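Local coordinates for protein CurD (Moorea producens 3L, PDB 5KP7) that probably acts as a 3-hydroxy-3-methylglutaryl (HMG) synthase-type acyltransferase of the thiolase-like superfamily and binds 4'-phosphopantetheine, at residues S140-L145 / E357-V362; R253-R258 / E266-L271; G283-M288 / A302-R307; L312-Q317 / T333-D338. The protein carries 3 engineered substitutions. One frame throughout, in Å; residues are numbered along the deposited sequence.

Interactions 1 and 2 meet at strand 355-363: its Tyr-359 is turned to helix 140-154 in interaction 1, while its Phe-358 and Ser-360 touch the Tyr-255 and Phe-268 pair of interaction 2. Interaction 1 is buried, its centre about 12 Å from the chain's centre, combining a hydroxyl pair with methyl-on-ring packing. Interactions 2 and 3 are also buried but lie farther out, and differ in kind: two aromatic rings beside a sulfate in one, a carboxylate held by histidine and arginine in the other. Arg-307 joins these two through backbone atoms of 266-271. Interaction 4 is only partly buried, a tyrosine-carboxylate contact between helices, and touches interaction 3 where Phe-304 meets Leu-312.

Interaction 1 of 4, residues S140-L145 / E357-V362; sequences SGTAGL and EFYSGV
Thr-142, near the start of helix 140-154, meets the ring end of Tyr-359 from strand 355-363, the two side chains arriving from opposite directions. Their hydroxyls form a hydrogen bond, Thr-142 OG1 to Tyr-359 OH at 2.9 Å, in which either may be the donor. The threonine methyl adds a tight contact beside it: Thr-142 CG2 lies 3.4 Å from Tyr-359 CE1, so both branches of the threonine press on the same corner of the ring. With chi1 at 57°, the tyrosine CG sits between the backbone N and the carbonyl carbon of its own residue, and this sends the phenol out from the strand to the helix. One helical turn on from Thr-142, Leu-145 approaches the other flank, its CD2 3.9 Å from Tyr-359 CE2, and the phenol end is held between the two residues. Packing is looser at Glu-357, although this residue too is buried. Its extended side chain brings OE2 no nearer than 4.1 Å to Thr-142 CG2, and that oxygen is instead hydrogen-bonded to Tyr-139. The axes of segments 140-145 and 357-362 approach to 10.3 Å and cross at 51°. Helix 325-336 completes the packing, its Leu-326 touching Thr-142 and its Phe-327 touching Leu-145, while both also touch Tyr-359; strands 208-219 and 343-351 run on either side of strand 355-363 in the central mixed sheet.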
loop_
_atom_site.group_PDB
_atom_site.type_symbol
_atom_site.label_atom_id
_atom_site.label_comp_id
_atom_site.label_asym_id
_atom_site.label_seq_id
_atom_site.Cartn_x
_atom_site.Cartn_y
_atom_site.Cartn_z
ATOM N N SER A 140 0.051 8.338 -4.402
ATOM C CA SER A 140 0.786 8.678 -5.620
ATOM C C SER A 140 0.402 7.785 -6.800
ATOM O O SER A 140 0.224 8.265 -7.918
ATOM C CB SER A 140 2.289 8.598 -5.342
ATOM O OG SER A 140 2.702 7.267 -5.046
ATOM N N GLY A 141 0.327 6.474 -6.575
ATOM C CA GLY A 141 0.008 5.568 -7.676
ATOM C C GLY A 141 -1.340 5.842 -8.322
ATOM O O GLY A 141 -1.488 5.939 -9.555
ATOM N N THR A 142 -2.362 5.957 -7.481
ATOM C CA THR A 142 -3.680 6.285 -7.967
ATOM C C THR A 142 -3.694 7.628 -8.719
ATOM O O THR A 142 -4.301 7.726 -9.788
ATOM C CB THR A 142 -4.704 6.254 -6.819
ATOM O OG1 THR A 142 -4.829 4.889 -6.390
ATOM C CG2 THR A 142 -6.047 6.799 -7.246
ATOM N N ALA A 143 -3.068 8.644 -8.169
ATOM C CA ALA A 143 -2.991 9.922 -8.863
ATOM C C ALA A 143 -2.378 9.768 -10.268
ATOM O O ALA A 143 -2.902 10.314 -11.263
ATOM C CB ALA A 143 -2.233 10.928 -8.024
ATOM N N GLY A 144 -1.275 9.022 -10.377
ATOM C CA GLY A 144 -0.648 8.759 -11.672
ATOM C C GLY A 144 -1.561 8.023 -12.629
ATOM O O GLY A 144 -1.670 8.376 -13.827
ATOM N N LEU A 145 -2.250 7.001 -12.117
ATOM C CA LEU A 145 -3.175 6.259 -12.946
ATOM C C LEU A 145 -4.301 7.162 -13.468
ATOM O O LEU A 145 -4.663 7.101 -14.635
ATOM C CB LEU A 145 -3.767 5.081 -12.166
ATOM C CG LEU A 145 -4.872 4.272 -12.861
ATOM C CD1 LEU A 145 -4.484 3.706 -14.227
ATOM C CD2 LEU A 145 -5.351 3.168 -11.922
ATOM N N GLU A 357 -9.046 8.286 -2.604
ATOM C CA GLU A 357 -9.933 8.133 -3.736
ATOM C C GLU A 357 -10.525 6.750 -3.777
ATOM O O GLU A 357 -9.833 5.769 -3.511
ATOM C CB GLU A 357 -9.195 8.437 -5.047
ATOM C CG GLU A 357 -10.055 8.443 -6.290
ATOM C CD GLU A 357 -9.484 9.220 -7.467
ATOM O OE1 GLU A 357 -10.038 9.051 -8.571
ATOM O OE2 GLU A 357 -8.550 10.051 -7.302
ATOM N N PHE A 358 -11.812 6.683 -4.107
ATOM C CA PHE A 358 -12.505 5.422 -4.379
ATOM C C PHE A 358 -12.913 5.408 -5.843
ATOM O O PHE A 358 -13.457 6.398 -6.363
ATOM C CB PHE A 358 -13.731 5.259 -3.479
ATOM C CG PHE A 358 -14.396 3.902 -3.600
ATOM C CD1 PHE A 358 -15.294 3.615 -4.636
ATOM C CD2 PHE A 358 -14.088 2.891 -2.704
ATOM C CE1 PHE A 358 -15.877 2.350 -4.761
ATOM C CE2 PHE A 358 -14.646 1.626 -2.834
ATOM C CZ PHE A 358 -15.554 1.366 -3.842
ATOM N N TYR A 359 -12.614 4.300 -6.530
ATOM C CA TYR A 359 -12.883 4.191 -7.957
ATOM C C TYR A 359 -13.102 2.735 -8.319
ATOM O O TYR A 359 -13.049 1.903 -7.437
ATOM C CB TYR A 359 -11.759 4.817 -8.770
ATOM C CG TYR A 359 -10.346 4.303 -8.555
ATOM C CD1 TYR A 359 -9.620 4.617 -7.419
ATOM C CD2 TYR A 359 -9.689 3.620 -9.558
ATOM C CE1 TYR A 359 -8.291 4.204 -7.254
ATOM C CE2 TYR A 359 -8.346 3.217 -9.412
ATOM C CZ TYR A 359 -7.653 3.541 -8.270
ATOM O OH TYR A 359 -6.313 3.168 -8.156
ATOM N N SER A 360 -13.392 2.432 -9.588
ATOM C CA SER A 360 -13.786 1.033 -9.908
ATOM C C SER A 360 -13.543 0.666 -11.349
ATOM O O SER A 360 -13.352 1.539 -12.198
ATOM C CB SER A 360 -15.260 0.801 -9.533
ATOM O OG SER A 360 -16.140 1.637 -10.287
ATOM N N GLY A 361 -13.514 -0.631 -11.616
ATOM C CA GLY A 361 -13.434 -1.121 -12.979
ATOM C C GLY A 361 -13.778 -2.591 -13.055
ATOM O O GLY A 361 -14.119 -3.197 -12.034
ATOM N N VAL A 362 -13.636 -3.149 -14.253
ATOM C CA VAL A 362 -14.054 -4.514 -14.554
ATOM C C VAL A 362 -12.911 -5.340 -15.120
ATOM O O VAL A 362 -12.106 -4.840 -15.923
ATOM C CB VAL A 362 -15.236 -4.494 -15.545
ATOM C CG1 VAL A 362 -15.602 -5.895 -16.047
ATOM C CG2 VAL A 362 -16.436 -3.814 -14.906
#

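Interaction 2 of 4, residues R253-R258 / E266-L271. With SO4 (sulfate ion), chain D.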
loop_
_atom_site.group_PDB
_atom_site.type_symbol
_atom_site.label_atom_id
_atom_site.label_comp_id
_atom_site.label_asym_id
_atom_site.label_seq_id
_atom_site.Cartn_x
_atom_site.Cartn_y
_atom_site.Cartn_z
ATOM N N ARG A 253 -18.500 7.881 -0.028
ATOM C CA ARG A 253 -19.738 8.686 -0.068
ATOM C C ARG A 253 -19.755 9.560 -1.312
ATOM O O ARG A 253 -20.781 9.688 -1.962
ATOM C CB ARG A 253 -19.900 9.553 1.179
ATOM C CG ARG A 253 -21.150 10.440 1.101
ATOM C CD ARG A 253 -21.561 11.099 2.410
ATOM N NE ARG A 253 -21.762 10.105 3.468
ATOM C CZ ARG A 253 -20.997 9.961 4.560
ATOM N NH1 ARG A 253 -19.960 10.753 4.804
ATOM N NH2 ARG A 253 -21.298 9.012 5.437
ATOM N N HIS A 254 -18.608 10.158 -1.643
ATOM C CA HIS A 254 -18.495 11.010 -2.828
ATOM C C HIS A 254 -18.761 10.196 -4.103
ATOM O O HIS A 254 -19.503 10.629 -5.000
ATOM C CB HIS A 254 -17.119 11.693 -2.840
ATOM C CG HIS A 254 -16.982 12.792 -3.841
ATOM N ND1 HIS A 254 -15.797 13.068 -4.487
ATOM C CD2 HIS A 254 -17.880 13.681 -4.321
ATOM C CE1 HIS A 254 -15.956 14.092 -5.295
ATOM N NE2 HIS A 254 -17.222 14.484 -5.217
ATOM N N TYR A 255 -18.207 8.986 -4.160
ATOM C CA TYR A 255 -18.469 8.092 -5.284
ATOM C C TYR A 255 -19.978 7.751 -5.358
ATOM O O TYR A 255 -20.585 7.810 -6.436
ATOM C CB TYR A 255 -17.607 6.849 -5.130
ATOM C CG TYR A 255 -17.790 5.747 -6.142
ATOM C CD1 TYR A 255 -18.888 4.897 -6.071
ATOM C CD2 TYR A 255 -16.812 5.488 -7.118
ATOM C CE1 TYR A 255 -19.047 3.850 -6.971
ATOM C CE2 TYR A 255 -16.953 4.441 -8.010
ATOM C CZ TYR A 255 -18.073 3.615 -7.933
ATOM O OH TYR A 255 -18.234 2.561 -8.816
ATOM N N GLN A 256 -20.556 7.418 -4.214
ATOM C CA GLN A 256 -21.986 7.067 -4.128
ATOM C C GLN A 256 -22.871 8.213 -4.615
ATOM O O GLN A 256 -23.869 7.981 -5.335
ATOM C CB GLN A 256 -22.318 6.645 -2.691
ATOM C CG GLN A 256 -23.736 6.179 -2.461
ATOM C CD GLN A 256 -24.049 6.043 -0.984
ATOM O OE1 GLN A 256 -23.705 5.052 -0.341
ATOM N NE2 GLN A 256 -24.680 7.079 -0.430
ATOM N N ASN A 257 -22.499 9.440 -4.256
ATOM C CA ASN A 257 -23.190 10.633 -4.744
ATOM C C ASN A 257 -23.147 10.774 -6.264
ATOM O O ASN A 257 -24.111 11.246 -6.860
ATOM C CB ASN A 257 -22.657 11.915 -4.068
ATOM C CG ASN A 257 -23.010 11.995 -2.588
ATOM O OD1 ASN A 257 -23.879 11.280 -2.083
ATOM N ND2 ASN A 257 -22.333 12.877 -1.889
ATOM N N ARG A 258 -22.074 10.306 -6.882
ATOM C CA ARG A 258 -21.900 10.368 -8.324
ATOM C C ARG A 258 -22.390 9.166 -9.106
ATOM O O ARG A 258 -22.602 9.291 -10.296
ATOM C CB ARG A 258 -20.435 10.579 -8.648
ATOM C CG ARG A 258 -19.989 11.950 -8.213
ATOM C CD ARG A 258 -18.515 12.135 -8.334
ATOM N NE ARG A 258 -18.201 13.551 -8.510
ATOM C CZ ARG A 258 -16.967 14.035 -8.618
ATOM N NH1 ARG A 258 -15.917 13.224 -8.514
ATOM N NH2 ARG A 258 -16.789 15.340 -8.816
ATOM N N GLU A 266 -23.546 -5.141 -3.133
ATOM C CA GLU A 266 -24.040 -5.709 -4.391
ATOM C C GLU A 266 -23.308 -5.275 -5.647
ATOM O O GLU A 266 -23.283 -6.027 -6.607
ATOM C CB GLU A 266 -25.549 -5.429 -4.570
ATOM C CG GLU A 266 -26.406 -6.001 -3.463
ATOM C CD GLU A 266 -26.230 -7.502 -3.320
ATOM O OE1 GLU A 266 -26.394 -8.231 -4.334
ATOM O OE2 GLU A 266 -25.926 -7.971 -2.197
ATOM N N SER A 267 -22.717 -4.080 -5.663
ATOM C CA SER A 267 -22.124 -3.559 -6.886
ATOM C C SER A 267 -20.695 -3.994 -7.115
ATOM O O SER A 267 -20.189 -3.819 -8.208
ATOM C CB SER A 267 -22.184 -2.031 -6.888
ATOM O OG SER A 267 -23.545 -1.634 -6.785
ATOM N N PHE A 268 -20.022 -4.500 -6.082
ATOM C CA PHE A 268 -18.597 -4.822 -6.169
ATOM C C PHE A 268 -18.422 -6.291 -5.850
ATOM O O PHE A 268 -18.745 -6.735 -4.757
ATOM C CB PHE A 268 -17.769 -3.943 -5.217
ATOM C CG PHE A 268 -18.023 -2.489 -5.416
ATOM C CD1 PHE A 268 -17.516 -1.842 -6.525
ATOM C CD2 PHE A 268 -18.840 -1.785 -4.536
ATOM C CE1 PHE A 268 -17.779 -0.508 -6.746
ATOM C CE2 PHE A 268 -19.125 -0.455 -4.761
ATOM C CZ PHE A 268 -18.585 0.193 -5.864
ATOM N N ASP A 269 -17.937 -7.040 -6.822
ATOM C CA ASP A 269 -17.580 -8.453 -6.601
ATOM C C ASP A 269 -16.388 -8.638 -5.700
ATOM O O ASP A 269 -16.334 -9.616 -4.925
ATOM C CB ASP A 269 -17.342 -9.127 -7.934
ATOM C CG ASP A 269 -18.566 -9.089 -8.795
ATOM O OD1 ASP A 269 -19.558 -9.735 -8.414
ATOM O OD2 ASP A 269 -18.580 -8.373 -9.807
ATOM N N TYR A 270 -15.422 -7.719 -5.802
ATOM C CA TYR A 270 -14.239 -7.697 -4.941
ATOM C C TYR A 270 -13.943 -6.258 -4.537
ATOM O O TYR A 270 -14.396 -5.321 -5.211
ATOM C CB TYR A 270 -13.026 -8.284 -5.666
ATOM C CG TYR A 270 -13.243 -9.728 -6.026
ATOM C CD1 TYR A 270 -13.119 -10.724 -5.069
ATOM C CD2 TYR A 270 -13.654 -10.077 -7.293
ATOM C CE1 TYR A 270 -13.368 -12.047 -5.380
ATOM C CE2 TYR A 270 -13.909 -11.408 -7.625
ATOM C CZ TYR A 270 -13.771 -12.390 -6.669
ATOM O OH TYR A 270 -14.068 -13.718 -6.964
ATOM N N LEU A 271 -13.201 -6.112 -3.447
ATOM C CA LEU A 271 -12.706 -4.818 -2.972
ATOM C C LEU A 271 -11.219 -4.915 -2.716
ATOM O O LEU A 271 -10.763 -5.839 -2.037
ATOM C CB LEU A 271 -13.425 -4.432 -1.683
ATOM C CG LEU A 271 -14.927 -4.208 -1.806
ATOM C CD1 LEU A 271 -15.547 -4.213 -0.423
ATOM C CD2 LEU A 271 -15.264 -2.928 -2.559
HETATM S S SO4 D . -21.337 0.624 -11.112
HETATM O O1 SO4 D . -20.469 1.013 -9.978
HETATM O O2 SO4 D . -20.674 0.962 -12.397
HETATM O O3 SO4 D . -22.626 1.345 -11.024
HETATM O O4 SO4 D . -21.599 -0.830 -11.039
#
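Tyr-255 lies in the last turn of helix 237-258, whereas its partner Phe-268 has an extended backbone in the loop that leads into strand 270-273. The two side chains approach from opposite directions, and the hydroxyl end of Tyr-255 comes up to the CE1-CZ edge of Phe-268, with ring centroids 6.0 Å apart and planes inclined at 55°. The tyrosine oxygen lies near the plane of the phenylalanine ring, with Tyr-255 OH 3.7 Å from Phe-268 CE1. Beside it, Tyr-255 CE1 is 3.8 Å from Phe-268 CZ. With CG anti to the backbone N (chi1 176°), the tyrosine ring is directed off the helix toward Phe-268. Its hydroxyl donates to the sulfate, Tyr-255 OH to SO4 O1 at 3.0 Å, and the sulfate oxygen lies at the edge of the tyrosine ring. The same hydroxyl is hydrogen-bonded to Ser-360 OG of strand 355-363. Phe-358 of that strand meets both rings edge-to-face, and Val-262 touches both as well. The contact between the segments is therefore apolar, with the phenol oxygen satisfied at its margin by the serine and an anion that probably came from the crystallisation liquor, so the sulfate need not imply a natural ligand.

Interaction 3 of 4, residues G283-M288 / A302-R307; sequences GAHRNM and ADFQRR
Asp-303 OD2 is gripped from two helices: His-285 NE2 of helix 278-293 donates to it at 2.7 Å, and Arg-307 NH1, one turn along its own helix 297-307, donates at 2.9 Å. The histidine uses the anti lone pair of this oxygen, which lies exactly in the imidazole plane. Ring and carboxylate are themselves only 15° from coplanar. On the syn side, Arg-307 meets the carboxylate side-on, adding a bond from Arg-307 NE to Asp-303 OD1 at 2.9 Å. Arg-306 NH1 forms a second salt bridge to Asp-303 OD1, 2.8 Å away. Phe-304 packs next to the ND1-CE1 side of the imidazole, with His-285 ND1 3.8 Å from Phe-304 CB and the two rings inclined at 52°. A chi1 of 168° swings the imidazole out toward helix 297-307. Arg-307 NH2 turns to the carbonyl oxygens of Tyr-264 and Phe-268, tying the network to the loop that leads into strand 270-273. On helix 278-293, Arg-286 bridges to an acidic side chain of the other protein chain. Two arginines should stabilise the ionised aspartate, and that carboxylate, with its own rotation fixed by several bonds, probably helps to fix the orientation of the imidazole at a helix-helix interface.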
loop_
_atom_site.group_PDB
_atom_site.type_symbol
_atom_site.label_atom_id
_atom_site.label_comp_id
_atom_site.label_asym_id
_atom_site.label_seq_id
_atom_site.Cartn_x
_atom_site.Cartn_y
_atom_site.Cartn_z
ATOM N N GLY A 283 -10.442 -4.424 9.486
ATOM C CA GLY A 283 -11.161 -3.431 10.297
ATOM C C GLY A 283 -11.927 -2.370 9.513
ATOM O O GLY A 283 -13.057 -2.032 9.858
ATOM N N ALA A 284 -11.313 -1.850 8.453
ATOM C CA ALA A 284 -11.978 -0.876 7.582
ATOM C C ALA A 284 -13.210 -1.444 6.873
ATOM O O ALA A 284 -14.277 -0.825 6.855
ATOM C CB ALA A 284 -10.990 -0.295 6.575
ATOM N N HIS A 285 -13.064 -2.646 6.323
ATOM C CA HIS A 285 -14.162 -3.312 5.646
ATOM C C HIS A 285 -15.309 -3.552 6.646
ATOM O O HIS A 285 -16.470 -3.339 6.302
ATOM C CB HIS A 285 -13.676 -4.637 5.033
ATOM C CG HIS A 285 -14.774 -5.538 4.570
ATOM N ND1 HIS A 285 -15.227 -6.584 5.338
ATOM C CD2 HIS A 285 -15.509 -5.556 3.437
ATOM C CE1 HIS A 285 -16.203 -7.206 4.706
ATOM N NE2 HIS A 285 -16.389 -6.605 3.548
ATOM N N ARG A 286 -14.970 -3.975 7.856
ATOM C CA ARG A 286 -15.975 -4.219 8.896
ATOM C C ARG A 286 -16.718 -2.918 9.221
ATOM O O ARG A 286 -17.954 -2.892 9.277
ATOM C CB ARG A 286 -15.311 -4.783 10.144
ATOM C CG ARG A 286 -16.235 -4.978 11.359
ATOM C CD ARG A 286 -15.404 -4.927 12.639
ATOM N NE ARG A 286 -14.452 -5.986 12.635
ATOM C CZ ARG A 286 -13.155 -5.949 12.940
ATOM N NH1 ARG A 286 -12.520 -4.891 13.432
ATOM N NH2 ARG A 286 -12.492 -7.087 12.799
ATOM N N ASN A 287 -15.967 -1.825 9.375
ATOM C CA ASN A 287 -16.585 -0.529 9.673
ATOM C C ASN A 287 -17.537 -0.088 8.555
ATOM O O ASN A 287 -18.666 0.359 8.805
ATOM C CB ASN A 287 -15.491 0.514 9.916
ATOM C CG ASN A 287 -16.040 1.848 10.379
ATOM O OD1 ASN A 287 -15.726 2.892 9.795
ATOM N ND2 ASN A 287 -16.811 1.832 11.445
ATOM N N MET A 288 -17.091 -0.232 7.312
ATOM C CA MET A 288 -17.941 0.095 6.179
ATOM C C MET A 288 -19.220 -0.754 6.104
ATOM O O MET A 288 -20.314 -0.221 5.881
ATOM C CB MET A 288 -17.176 -0.047 4.865
ATOM C CG MET A 288 -16.002 0.929 4.715
ATOM S SD MET A 288 -16.516 2.617 4.347
ATOM C CE MET A 288 -16.896 2.435 2.613
ATOM N N ALA A 302 -17.795 -13.431 6.602
ATOM C CA ALA A 302 -17.945 -14.188 5.347
ATOM C C ALA A 302 -17.698 -13.287 4.135
ATOM O O ALA A 302 -17.041 -13.690 3.180
ATOM C CB ALA A 302 -19.324 -14.828 5.255
ATOM N N ASP A 303 -18.223 -12.054 4.196
ATOM C CA ASP A 303 -18.049 -11.099 3.123
ATOM C C ASP A 303 -16.577 -10.709 2.982
ATOM O O ASP A 303 -16.075 -10.592 1.839
ATOM C CB ASP A 303 -18.926 -9.851 3.360
ATOM C CG ASP A 303 -18.948 -8.933 2.160
ATOM O OD1 ASP A 303 -19.547 -9.305 1.106
ATOM O OD2 ASP A 303 -18.335 -7.860 2.232
ATOM N N PHE A 304 -15.886 -10.527 4.117
ATOM C CA PHE A 304 -14.450 -10.258 4.110
ATOM C C PHE A 304 -13.677 -11.363 3.364
ATOM O O PHE A 304 -12.844 -11.089 2.483
ATOM C CB PHE A 304 -13.911 -10.092 5.525
ATOM C CG PHE A 304 -12.431 -9.985 5.584
ATOM C CD1 PHE A 304 -11.802 -8.806 5.234
ATOM C CD2 PHE A 304 -11.653 -11.077 5.945
ATOM C CE1 PHE A 304 -10.417 -8.704 5.267
ATOM C CE2 PHE A 304 -10.265 -10.985 5.973
ATOM C CZ PHE A 304 -9.645 -9.800 5.637
ATOM N N GLN A 305 -13.949 -12.615 3.717
ATOM C CA GLN A 305 -13.205 -13.705 3.089
ATOM C C GLN A 305 -13.464 -13.783 1.596
ATOM O O GLN A 305 -12.556 -14.048 0.815
ATOM C CB GLN A 305 -13.491 -15.054 3.752
ATOM C CG GLN A 305 -12.483 -16.122 3.347
ATOM C CD GLN A 305 -12.688 -17.433 4.055
ATOM O OE1 GLN A 305 -12.110 -17.669 5.106
ATOM N NE2 GLN A 305 -13.565 -18.303 3.506
ATOM N N ARG A 306 -14.712 -13.555 1.197
ATOM C CA ARG A 306 -15.102 -13.659 -0.209
ATOM C C ARG A 306 -14.533 -12.521 -1.049
ATOM O O ARG A 306 -14.020 -12.767 -2.129
ATOM C CB ARG A 306 -16.623 -13.657 -0.335
ATOM C CG ARG A 306 -17.131 -13.796 -1.764
ATOM C CD ARG A 306 -18.640 -13.984 -1.850
ATOM N NE ARG A 306 -19.353 -12.870 -1.213
ATOM C CZ ARG A 306 -19.843 -11.784 -1.816
ATOM N NH1 ARG A 306 -20.485 -10.882 -1.066
ATOM N NH2 ARG A 306 -19.732 -11.581 -3.131
ATOM N N ARG A 307 -14.652 -11.288 -0.556
ATOM C CA ARG A 307 -14.422 -10.106 -1.381
ATOM C C ARG A 307 -13.094 -9.387 -1.143
ATOM O O ARG A 307 -12.649 -8.651 -2.005
ATOM C CB ARG A 307 -15.559 -9.098 -1.241
ATOM C CG ARG A 307 -16.930 -9.631 -1.666
ATOM C CD ARG A 307 -17.877 -8.508 -2.070
ATOM N NE ARG A 307 -18.246 -7.709 -0.910
ATOM C CZ ARG A 307 -18.583 -6.413 -0.918
ATOM N NH1 ARG A 307 -18.916 -5.834 0.221
ATOM N NH2 ARG A 307 -18.645 -5.711 -2.044
#

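Interaction 4 of 4, residues L312-Q317 / T333-D338; sequences LVYCQQ and TIDNGD
Two consecutive helices of the chain, 309-318 and 325-336, pack here, the last turn of the second against the middle of the first, through Tyr-314 with Asp-335 and Val-313 with Asn-336. Tyr-314 CG lies anti to the carbonyl carbon (chi1 -64°), which lays the ring toward helix 325-336. Tyr-314 OH donates a short hydrogen bond to Asp-335 OD2, 2.6 Å away, entering on the anti lone pair of that oxygen. The carboxylate oxygen lies at the edge of the phenol ring, in its plane, while the carboxylate as a whole stands nearly upright to the ring, at 84°. Asn-336 ND2 sits over one face of the same ring, displaced toward the rim and 3.9 Å from Tyr-314 CZ, with the amide plane steeply inclined at 72°. That nitrogen also lies 3.6 Å from Val-313 CB, and its hydrogen bond goes to Ser-332 O, one turn earlier in its own helix. Ser-332 OG serves the partner helix as well, bonding Tyr-314 N where the kinked helix 309-318 supplies no bond from the turn before. Leu-380 and Ile-376 of helix 376-381 touch the tyrosine too. Because Asp-335 sits at a helix C-terminus, where a negative charge is probably disfavoured, the phenol proton may help to offset its charge.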
loop_
_atom_site.group_PDB
_atom_site.type_symbol
_atom_site.label_atom_id
_atom_site.label_comp_id
_atom_site.label_asym_id
_atom_site.label_seq_id
_atom_site.Cartn_x
_atom_site.Cartn_y
_atom_site.Cartn_z
ATOM N N LEU A 312 -5.537 -9.508 -0.394
ATOM C CA LEU A 312 -4.489 -9.493 0.634
ATOM C C LEU A 312 -3.365 -10.494 0.419
ATOM O O LEU A 312 -2.316 -10.366 1.007
ATOM C CB LEU A 312 -5.098 -9.687 2.027
ATOM C CG LEU A 312 -6.082 -8.571 2.403
ATOM C CD1 LEU A 312 -6.707 -8.882 3.748
ATOM C CD2 LEU A 312 -5.417 -7.202 2.441
ATOM N N VAL A 313 -3.584 -11.511 -0.403
ATOM C CA VAL A 313 -2.644 -12.607 -0.531
ATOM C C VAL A 313 -1.234 -12.107 -0.881
ATOM O O VAL A 313 -0.283 -12.469 -0.192
ATOM C CB VAL A 313 -3.133 -13.650 -1.560
ATOM C CG1 VAL A 313 -2.066 -14.696 -1.857
ATOM C CG2 VAL A 313 -4.409 -14.317 -1.052
ATOM N N TYR A 314 -1.091 -11.353 -1.963
ATOM C CA TYR A 314 0.250 -10.883 -2.338
ATOM C C TYR A 314 0.753 -9.783 -1.407
ATOM O O TYR A 314 1.950 -9.704 -1.135
ATOM C CB TYR A 314 0.320 -10.393 -3.776
ATOM C CG TYR A 314 0.056 -11.444 -4.819
ATOM C CD1 TYR A 314 0.262 -12.799 -4.563
ATOM C CD2 TYR A 314 -0.409 -11.075 -6.065
ATOM C CE1 TYR A 314 0.011 -13.751 -5.543
ATOM C CE2 TYR A 314 -0.660 -12.009 -7.046
ATOM C CZ TYR A 314 -0.431 -13.345 -6.789
ATOM O OH TYR A 314 -0.687 -14.325 -7.743
ATOM N N CYS A 315 -0.155 -8.976 -0.887
ATOM C CA CYS A 315 0.224 -7.923 0.069
ATOM C C CYS A 315 0.936 -8.511 1.287
ATOM O O CYS A 315 1.929 -7.933 1.758
ATOM C CB CYS A 315 -1.015 -7.106 0.473
ATOM S SG CYS A 315 -1.679 -6.121 -0.876
ATOM N N GLN A 316 0.474 -9.670 1.757
ATOM C CA GLN A 316 1.067 -10.361 2.916
ATOM C C GLN A 316 2.481 -10.854 2.681
ATOM O O GLN A 316 3.142 -11.218 3.648
ATOM C CB GLN A 316 0.254 -11.602 3.320
ATOM C CG GLN A 316 -1.090 -11.281 3.869
ATOM C CD GLN A 316 -1.817 -12.564 4.283
ATOM O OE1 GLN A 316 -1.979 -13.519 3.489
ATOM N NE2 GLN A 316 -2.212 -12.617 5.527
ATOM N N GLN A 317 2.873 -10.978 1.410
ATOM C CA GLN A 317 4.176 -11.480 1.013
ATOM C C GLN A 317 5.214 -10.381 0.756
ATOM O O GLN A 317 6.398 -10.663 0.647
ATOM C CB GLN A 317 4.025 -12.341 -0.244
ATOM C CG GLN A 317 3.231 -13.606 0.047
ATOM C CD GLN A 317 3.076 -14.447 -1.195
ATOM O OE1 GLN A 317 4.055 -15.013 -1.696
ATOM N NE2 GLN A 317 1.864 -14.519 -1.718
ATOM N N THR A 333 -6.112 -9.676 -6.191
ATOM C CA THR A 333 -7.530 -9.959 -6.381
ATOM C C THR A 333 -7.777 -10.743 -7.692
ATOM O O THR A 333 -8.508 -11.730 -7.714
ATOM C CB THR A 333 -8.319 -8.654 -6.392
ATOM O OG1 THR A 333 -8.308 -8.069 -5.077
ATOM C CG2 THR A 333 -9.754 -8.885 -6.805
ATOM N N ILE A 334 -7.153 -10.286 -8.773
ATOM C CA ILE A 334 -7.340 -10.913 -10.089
ATOM C C ILE A 334 -6.839 -12.357 -10.086
ATOM O O ILE A 334 -7.553 -13.278 -10.523
ATOM C CB ILE A 334 -6.658 -10.104 -11.209
ATOM C CG1 ILE A 334 -7.357 -8.752 -11.329
ATOM C CG2 ILE A 334 -6.721 -10.856 -12.553
ATOM C CD1 ILE A 334 -6.635 -7.742 -12.162
ATOM N N ASP A 335 -5.626 -12.574 -9.578
ATOM C CA ASP A 335 -5.064 -13.927 -9.540
ATOM C C ASP A 335 -5.775 -14.891 -8.593
ATOM O O ASP A 335 -5.913 -16.094 -8.894
ATOM C CB ASP A 335 -3.588 -13.881 -9.167
ATOM C CG ASP A 335 -2.703 -13.513 -10.326
ATOM O OD1 ASP A 335 -3.194 -13.292 -11.469
ATOM O OD2 ASP A 335 -1.495 -13.392 -10.061
ATOM N N ASN A 336 -6.229 -14.373 -7.454
ATOM C CA ASN A 336 -6.742 -15.229 -6.388
ATOM C C ASN A 336 -8.263 -15.316 -6.273
ATOM O O ASN A 336 -8.769 -16.226 -5.612
ATOM C CB ASN A 336 -6.105 -14.793 -5.061
ATOM C CG ASN A 336 -4.617 -15.026 -5.064
ATOM O OD1 ASN A 336 -4.166 -16.172 -5.058
ATOM N ND2 ASN A 336 -3.851 -13.967 -5.119
ATOM N N GLY A 337 -8.976 -14.433 -6.953
ATOM C CA GLY A 337 -10.430 -14.450 -7.008
ATOM C C GLY A 337 -10.953 -15.231 -8.204
ATOM O O GLY A 337 -10.183 -15.837 -8.945
ATOM N N ASP A 338 -12.269 -15.216 -8.404
ATOM C CA ASP A 338 -12.925 -15.984 -9.465
ATOM C C ASP A 338 -13.405 -15.036 -10.548
ATOM O O ASP A 338 -14.198 -14.112 -10.253
ATOM C CB ASP A 338 -14.127 -16.732 -8.893
ATOM C CG ASP A 338 -14.744 -17.668 -9.902
ATOM O OD1 ASP A 338 -15.339 -17.179 -10.878
ATOM O OD2 ASP A 338 -14.657 -18.893 -9.705
#